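Uncharacterized protein YLR132C (Kluyveromyces marxianus, PDB 6PFQ) is a Usb1-type enzyme of the 2H phosphodiesterase superfamily that probably acts as an exonuclease trimming the 3' end of U6 snRNA. Local coordinates at residues N43-L48 with G158-A163; L112-V117 with H154-V159. All coordinates share one frame; numbering follows the deposited sequence.

Interaction 1. Residues N43-L48 with G158-A163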
ATOM      1  N   ASN A  43      -5.578 -11.185  16.566  1.00 30.84           N
ATOM      2  CA  ASN A  43      -4.227 -10.655  16.400  1.00 30.97           C
ATOM      3  C   ASN A  43      -4.244  -9.139  16.193  1.00 30.30           C
ATOM      4  O   ASN A  43      -5.144  -8.576  15.551  1.00 28.74           O
ATOM      5  CB  ASN A  43      -3.541 -11.333  15.206  1.00 28.36           C
ATOM      6  CG  ASN A  43      -2.950 -12.689  15.568  1.00 31.35           C
ATOM      7  OD1 ASN A  43      -2.994 -13.095  16.717  1.00 27.03           O
ATOM      8  ND2 ASN A  43      -2.392 -13.390  14.578  1.00 29.61           N
ATOM      9  N   SER A  44      -3.252  -8.475  16.768  1.00 24.33           N
ATOM     10  CA  SER A  44      -3.070  -7.033  16.637  1.00 26.71           C
ATOM     11  C   SER A  44      -2.216  -6.643  15.422  1.00 24.92           C
ATOM     12  O   SER A  44      -1.394  -7.410  14.921  1.00 25.67           O
ATOM     13  CB  SER A  44      -2.438  -6.465  17.913  1.00 30.80           C
ATOM     14  OG  SER A  44      -3.449  -6.345  18.908  1.00 35.56           O
ATOM     15  N   PHE A  45      -2.399  -5.397  14.993  1.00 23.05           N
ATOM     16  CA  PHE A  45      -1.695  -4.801  13.872  1.00 21.35           C
ATOM     17  C   PHE A  45      -0.435  -4.096  14.343  1.00 27.86           C
ATOM     18  O   PHE A  45      -0.488  -3.268  15.270  1.00 28.07           O
ATOM     19  CB  PHE A  45      -2.620  -3.804  13.161  1.00 22.49           C
ATOM     20  CG  PHE A  45      -3.807  -4.461  12.522  1.00 23.33           C
ATOM     21  CD1 PHE A  45      -3.685  -5.075  11.270  1.00 22.81           C
ATOM     22  CD2 PHE A  45      -5.040  -4.492  13.187  1.00 25.38           C
ATOM     23  CE1 PHE A  45      -4.790  -5.700  10.692  1.00 19.44           C
ATOM     24  CE2 PHE A  45      -6.161  -5.119  12.613  1.00 25.82           C
ATOM     25  CZ  PHE A  45      -6.027  -5.719  11.362  1.00 24.67           C
ATOM     26  N   GLU A  46       0.695  -4.475  13.767  1.00 25.02           N
ATOM     27  CA  GLU A  46       1.929  -3.708  13.967  1.00 22.17           C
ATOM     28  C   GLU A  46       1.845  -2.408  13.178  1.00 26.55           C
ATOM     29  O   GLU A  46       1.570  -2.441  11.967  1.00 22.86           O
ATOM     30  CB  GLU A  46       3.144  -4.539  13.496  1.00 26.64           C
ATOM     31  CG  GLU A  46       4.482  -3.805  13.631  1.00 28.72           C
ATOM     32  CD  GLU A  46       4.947  -3.682  15.048  1.00 28.47           C
ATOM     33  OE1 GLU A  46       4.324  -4.264  15.957  1.00 31.89           O
ATOM     34  OE2 GLU A  46       5.962  -3.001  15.256  1.00 35.84           O
ATOM     35  N   PRO A  47       2.058  -1.258  13.806  1.00 29.05           N
ATOM     36  CA  PRO A  47       2.049   0.012  13.055  1.00 25.35           C
ATOM     37  C   PRO A  47       3.152   0.035  12.013  1.00 27.31           C
ATOM     38  O   PRO A  47       4.294  -0.309  12.298  1.00 28.25           O
ATOM     39  CB  PRO A  47       2.294   1.069  14.149  1.00 31.63           C
ATOM     40  CG  PRO A  47       1.682   0.408  15.374  1.00 31.79           C
ATOM     41  CD  PRO A  47       2.135  -1.033  15.267  1.00 29.50           C
ATOM     42  N   LEU A  48       2.800   0.427  10.784  1.00 25.58           N
ATOM     43  CA  LEU A  48       3.784   0.478   9.693  1.00 24.11           C
ATOM     44  C   LEU A  48       4.544   1.797   9.620  1.00 30.02           C
ATOM     45  O   LEU A  48       5.502   1.909   8.834  1.00 27.76           O
ATOM     46  CB  LEU A  48       3.084   0.243   8.338  1.00 22.88           C
ATOM     47  CG  LEU A  48       2.579  -1.187   8.147  1.00 24.39           C
ATOM     48  CD1 LEU A  48       1.648  -1.256   6.899  1.00 23.00           C
ATOM     49  CD2 LEU A  48       3.810  -2.080   7.964  1.00 25.80           C
ATOM     50  N   GLY A 158      -1.202  -0.667   9.071  1.00 20.77           N
ATOM     51  CA  GLY A 158      -0.786  -1.633  10.068  1.00 22.39           C
ATOM     52  C   GLY A 158      -0.763  -3.000   9.442  1.00 20.88           C
ATOM     53  O   GLY A 158      -1.332  -3.204   8.370  1.00 21.91           O
ATOM     54  N   VAL A 159      -0.103  -3.947  10.112  1.00 19.44           N
ATOM     55  CA  VAL A 159      -0.022  -5.290   9.537  1.00 21.29           C
ATOM     56  C   VAL A 159      -0.106  -6.299  10.667  1.00 23.51           C
ATOM     57  O   VAL A 159       0.587  -6.160  11.679  1.00 25.83           O
ATOM     58  CB  VAL A 159       1.258  -5.462   8.690  1.00 21.55           C
ATOM     59  CG1 VAL A 159       2.517  -5.257   9.529  1.00 22.63           C
ATOM     60  CG2 VAL A 159       1.239  -6.854   7.978  1.00 22.28           C
ATOM     61  N   ALA A 160      -0.973  -7.289  10.508  1.00 24.13           N
ATOM     62  CA  ALA A 160      -1.153  -8.358  11.491  1.00 24.44           C
ATOM     63  C   ALA A 160      -0.777  -9.700  10.865  1.00 25.13           C
ATOM     64  O   ALA A 160      -0.852  -9.873   9.640  1.00 23.99           O
ATOM     65  CB  ALA A 160      -2.599  -8.427  11.974  1.00 22.39           C
ATOM     66  N   GLN A 161      -0.379 -10.652  11.712  1.00 23.46           N
ATOM     67  CA  GLN A 161      -0.144 -12.017  11.253  1.00 20.28           C
ATOM     68  C   GLN A 161      -1.470 -12.730  11.072  1.00 25.60           C
ATOM     69  O   GLN A 161      -2.407 -12.557  11.857  1.00 24.15           O
ATOM     70  CB  GLN A 161       0.712 -12.784  12.273  1.00 25.07           C
ATOM     71  CG  GLN A 161       2.105 -12.187  12.393  1.00 23.79           C
ATOM     72  CD  GLN A 161       2.991 -12.910  13.409  1.00 31.83           C
ATOM     73  OE1 GLN A 161       4.096 -13.329  13.074  1.00 44.62           O
ATOM     74  NE2 GLN A 161       2.521 -13.031  14.638  1.00 30.31           N
ATOM     75  N   ASN A 162      -1.558 -13.531  10.027  1.00 25.54           N
ATOM     76  CA  ASN A 162      -2.753 -14.354   9.837  1.00 20.13           C
ATOM     77  C   ASN A 162      -2.650 -15.573  10.753  1.00 23.18           C
ATOM     78  O   ASN A 162      -1.885 -16.505  10.468  1.00 23.76           O
ATOM     79  CB  ASN A 162      -2.884 -14.759   8.372  1.00 23.32           C
ATOM     80  CG  ASN A 162      -4.090 -15.661   8.110  1.00 21.56           C
ATOM     81  OD1 ASN A 162      -4.931 -15.894   9.006  1.00 19.97           O
ATOM     82  ND2 ASN A 162      -4.193 -16.151   6.862  1.00 20.98           N
ATOM     83  N   ALA A 163      -3.427 -15.584  11.843  1.00 22.85           N
ATOM     84  CA  ALA A 163      -3.385 -16.734  12.750  1.00 25.44           C
ATOM     85  C   ALA A 163      -3.885 -18.012  12.089  1.00 30.99           C
ATOM     86  O   ALA A 163      -3.548 -19.113  12.548  1.00 27.53           O
ATOM     87  CB  ALA A 163      -4.224 -16.476  14.003  1.00 26.81           C
TER
HETATM   88  O   HOH W   1      -0.564  -9.968  14.368  1.00 24.00           O
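Glu46 and Val159 form an antiparallel hydrogen-bonded pair, with Glu46 N 2.7 Å from Val159 O and Val159 N 2.9 Å from Glu46 O, and Pro47 opposite Gly158 is the neighbouring non-hydrogen-bonded pair. Because Gly158 has no side chain, Phe45 can close in on its backbone; a CB there would crowd that of Phe45. The Phe45 ring lies obliquely against the main chain, its CD1 3.6 Å from Ala160 CB, while Val33 of helix 20-39 and Leu115 also pack on this residue. Leu48 CD1 rests 3.6 Å from Gly158 N, and its CD2 meets Val159 CG1 at 3.8 Å, the two side chains crossing at about a right angle. Farther along, the two chains part and a water fills in, 2.7 Å from both Ser44 O, to which it donates, and Gln161 N. Asn43 closes this end: with CG beside its own backbone N (chi1 -82°), ND2 donates to Gln161 O at 2.8 Å in a nearly straight bond that reaches the carbonyl from above its plane. Water and amide thus stand in for main-chain bonds, carrying the pairing past the short strand without direct backbone hydrogen bonds.

Interaction 2. Residues L112-V117 with H154-V159; sequences LQFLAV and HVSFGV
Val159 CG2 sits over the centre of the Phe114 ring, 3.6 Å from the centroid and 10° off the ring normal, a clean CH-pi contact. The Val159 torsion (chi1 61°) leaves CG2, opposite the backbone N, to lie on the ring, and Leu112 CB touches this methyl from beside the ring. An alanine in place of Phe114 would remove the ring and is likely to leave that methyl without its aromatic cover, opening a gap under it. The tightly buried part is the face of Leu115, Val117 and Phe157. Here Val117 CG2 meets Phe157 CE2 at 3.7 Å, and Leu115 and Phe157 are buried under helix 20-39, with Leu98 and Trp102 packing alongside Val117. Midway along the strands a classic beta bulge shifts the register: Phe157 and Gly158 both face Leu115, whose O takes a nearly straight bond from Phe157 N (2.7 Å, 173°) and a weak one from Gly158 N (3.3 Å). Leu115 pairs with Gly158 but Ala116 with Ser156, so Phe157 is the extra residue. On the face shared with Phe114 and Val159, the His154 and Ser156 end is looser and more polar. Ala116 CB lies obliquely 3.5 Å from His154 CD2, and Ser156 OG is at the edge of the imidazole, in its plane. His154 ND1 is bonded to Asn152 O and the ring stacks on Tyr105, while His154 NE2 and Ser156 OG both hydrogen-bond a glycerol. His154, Ser156 and Asn152 bind UMP in this protein, and the glycerol, probably from the crystallisation liquor, is consistent with a marker of that pocket.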
ATOM      1  N   LEU A 112       0.286 -12.355   6.020  1.00 19.10           N
ATOM      2  CA  LEU A 112       0.127 -11.059   6.663  1.00 18.78           C
ATOM      3  C   LEU A 112      -1.157 -10.417   6.185  1.00 24.76           C
ATOM      4  O   LEU A 112      -1.529 -10.564   5.013  1.00 24.51           O
ATOM      5  CB  LEU A 112       1.301 -10.138   6.348  1.00 21.12           C
ATOM      6  CG  LEU A 112       2.684 -10.616   6.836  1.00 22.96           C
ATOM      7  CD1 LEU A 112       3.811  -9.686   6.310  1.00 25.32           C
ATOM      8  CD2 LEU A 112       2.692 -10.672   8.352  1.00 23.65           C
ATOM      9  N   GLN A 113      -1.821  -9.690   7.088  1.00 21.39           N
ATOM     10  CA  GLN A 113      -3.082  -9.034   6.764  1.00 20.90           C
ATOM     11  C   GLN A 113      -2.908  -7.554   7.058  1.00 23.56           C
ATOM     12  O   GLN A 113      -2.647  -7.180   8.198  1.00 23.38           O
ATOM     13  CB  GLN A 113      -4.238  -9.667   7.571  1.00 18.38           C
ATOM     14  CG  GLN A 113      -4.401 -11.137   7.089  1.00 22.76           C
ATOM     15  CD  GLN A 113      -5.491 -11.920   7.785  1.00 23.41           C
ATOM     16  OE1 GLN A 113      -5.845 -11.620   8.923  1.00 22.76           O
ATOM     17  NE2 GLN A 113      -5.994 -12.989   7.112  1.00 21.18           N
ATOM     18  N   PHE A 114      -3.007  -6.726   6.019  1.00 18.89           N
ATOM     19  CA  PHE A 114      -2.704  -5.308   6.101  1.00 19.59           C
ATOM     20  C   PHE A 114      -3.968  -4.502   6.294  1.00 20.63           C
ATOM     21  O   PHE A 114      -4.892  -4.612   5.489  1.00 21.47           O
ATOM     22  CB  PHE A 114      -2.029  -4.867   4.806  1.00 19.36           C
ATOM     23  CG  PHE A 114      -0.592  -5.340   4.698  1.00 21.73           C
ATOM     24  CD1 PHE A 114      -0.314  -6.630   4.258  1.00 21.82           C
ATOM     25  CD2 PHE A 114       0.452  -4.497   5.026  1.00 24.61           C
ATOM     26  CE1 PHE A 114       1.021  -7.091   4.179  1.00 23.58           C
ATOM     27  CE2 PHE A 114       1.775  -4.937   4.909  1.00 27.84           C
ATOM     28  CZ  PHE A 114       2.034  -6.238   4.488  1.00 26.79           C
ATOM     29  N   LEU A 115      -3.974  -3.660   7.323  1.00 20.16           N
ATOM     30  CA  LEU A 115      -5.082  -2.749   7.582  1.00 21.16           C
ATOM     31  C   LEU A 115      -4.832  -1.475   6.782  1.00 20.67           C
ATOM     32  O   LEU A 115      -3.796  -0.827   6.970  1.00 20.87           O
ATOM     33  CB  LEU A 115      -5.126  -2.438   9.087  1.00 22.71           C
ATOM     34  CG  LEU A 115      -6.266  -1.512   9.516  1.00 25.41           C
ATOM     35  CD1 LEU A 115      -7.621  -2.237   9.407  1.00 19.44           C
ATOM     36  CD2 LEU A 115      -6.023  -1.005  10.966  1.00 26.96           C
ATOM     37  N   ALA A 116      -5.775  -1.108   5.910  1.00 21.17           N
ATOM     38  CA  ALA A 116      -5.567  -0.112   4.874  1.00 19.36           C
ATOM     39  C   ALA A 116      -6.803   0.774   4.762  1.00 22.92           C
ATOM     40  O   ALA A 116      -7.899   0.433   5.241  1.00 20.69           O
ATOM     41  CB  ALA A 116      -5.262  -0.797   3.506  1.00 17.56           C
ATOM     42  N   VAL A 117      -6.626   1.908   4.075  1.00 20.73           N
ATOM     43  CA  VAL A 117      -7.746   2.742   3.621  1.00 21.16           C
ATOM     44  C   VAL A 117      -7.552   3.022   2.137  1.00 22.99           C
ATOM     45  O   VAL A 117      -6.423   3.226   1.677  1.00 22.53           O
ATOM     46  CB  VAL A 117      -7.835   4.065   4.430  1.00 21.52           C
ATOM     47  CG1 VAL A 117      -9.154   4.835   4.039  1.00 17.88           C
ATOM     48  CG2 VAL A 117      -7.775   3.742   5.966  1.00 23.35           C
ATOM     49  N   HIS A 154      -4.552   1.888  -2.390  1.00 21.38           N
ATOM     50  CA  HIS A 154      -4.763   2.066  -0.953  1.00 20.49           C
ATOM     51  C   HIS A 154      -3.459   2.480  -0.278  1.00 24.67           C
ATOM     52  O   HIS A 154      -2.382   2.386  -0.859  1.00 22.79           O
ATOM     53  CB  HIS A 154      -5.276   0.769  -0.318  1.00 19.27           C
ATOM     54  CG  HIS A 154      -4.289  -0.362  -0.401  1.00 18.05           C
ATOM     55  ND1 HIS A 154      -4.133  -1.139  -1.537  1.00 22.51           N
ATOM     56  CD2 HIS A 154      -3.413  -0.849   0.517  1.00 20.36           C
ATOM     57  CE1 HIS A 154      -3.215  -2.073  -1.307  1.00 23.16           C
ATOM     58  NE2 HIS A 154      -2.751  -1.903  -0.079  1.00 21.06           N
ATOM     59  N   VAL A 155      -3.574   2.940   0.977  1.00 20.19           N
ATOM     60  CA  VAL A 155      -2.425   3.050   1.881  1.00 22.46           C
ATOM     61  C   VAL A 155      -2.634   2.073   3.020  1.00 23.11           C
ATOM     62  O   VAL A 155      -3.676   2.121   3.675  1.00 22.19           O
ATOM     63  CB  VAL A 155      -2.285   4.467   2.457  1.00 20.68           C
ATOM     64  CG1 VAL A 155      -1.148   4.492   3.555  1.00 18.31           C
ATOM     65  CG2 VAL A 155      -2.082   5.483   1.311  1.00 23.15           C
ATOM     66  N   SER A 156      -1.627   1.218   3.291  1.00 19.37           N
ATOM     67  CA  SER A 156      -1.675   0.353   4.457  1.00 20.48           C
ATOM     68  C   SER A 156      -1.054   1.047   5.665  1.00 22.59           C
ATOM     69  O   SER A 156      -0.005   1.709   5.563  1.00 23.76           O
ATOM     70  CB  SER A 156      -0.948  -0.968   4.198  1.00 20.79           C
ATOM     71  OG  SER A 156      -1.712  -1.742   3.282  1.00 23.66           O
ATOM     72  N   PHE A 157      -1.709   0.889   6.818  1.00 22.68           N
ATOM     73  CA  PHE A 157      -1.266   1.548   8.048  1.00 22.38           C
ATOM     74  C   PHE A 157      -0.754   0.580   9.107  1.00 22.88           C
ATOM     75  O   PHE A 157       0.010   0.988   9.989  1.00 24.28           O
ATOM     76  CB  PHE A 157      -2.411   2.384   8.644  1.00 21.18           C
ATOM     77  CG  PHE A 157      -2.792   3.551   7.767  1.00 21.01           C
ATOM     78  CD1 PHE A 157      -2.060   4.723   7.810  1.00 22.93           C
ATOM     79  CD2 PHE A 157      -3.857   3.445   6.872  1.00 22.19           C
ATOM     80  CE1 PHE A 157      -2.392   5.813   6.998  1.00 25.97           C
ATOM     81  CE2 PHE A 157      -4.181   4.519   6.053  1.00 24.51           C
ATOM     82  CZ  PHE A 157      -3.436   5.695   6.094  1.00 23.00           C
ATOM     83  N   GLY A 158      -1.202  -0.667   9.071  1.00 20.77           N
ATOM     84  CA  GLY A 158      -0.786  -1.633  10.068  1.00 22.39           C
ATOM     85  C   GLY A 158      -0.763  -3.000   9.442  1.00 20.88           C
ATOM     86  O   GLY A 158      -1.332  -3.204   8.370  1.00 21.91           O
ATOM     87  N   VAL A 159      -0.103  -3.947  10.112  1.00 19.44           N
ATOM     88  CA  VAL A 159      -0.022  -5.290   9.537  1.00 21.29           C
ATOM     89  C   VAL A 159      -0.106  -6.299  10.667  1.00 23.51           C
ATOM     90  O   VAL A 159       0.587  -6.160  11.679  1.00 25.83           O
ATOM     91  CB  VAL A 159       1.258  -5.462   8.690  1.00 21.55           C
ATOM     92  CG1 VAL A 159       2.517  -5.257   9.529  1.00 22.63           C
ATOM     93  CG2 VAL A 159       1.239  -6.854   7.978  1.00 22.28           C
TER

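Overall arrangement
Strand 154-161 is the shared element: it pairs with strand 112-119 in interaction 2 and with the short strand 46-47 in interaction 1, so it lies between them in one antiparallel sheet. Along the chain 43-48 comes first, then 112-117, and both contacts end on 154-163, with Gly158 and Val159 common to the two. Their centres are about 9 Å apart, and interaction 1 lies farther from the centre of the chain. They are stitched together directly, as Leu48 N lies 3.0 Å from Phe157 O and Gln113 N lies 2.7 Å from Ala160 O, both probable hydrogen bonds. Through this sharing, one strand carries UMP-binding His154 and Ser156 at its start and receives the edge segment farther on.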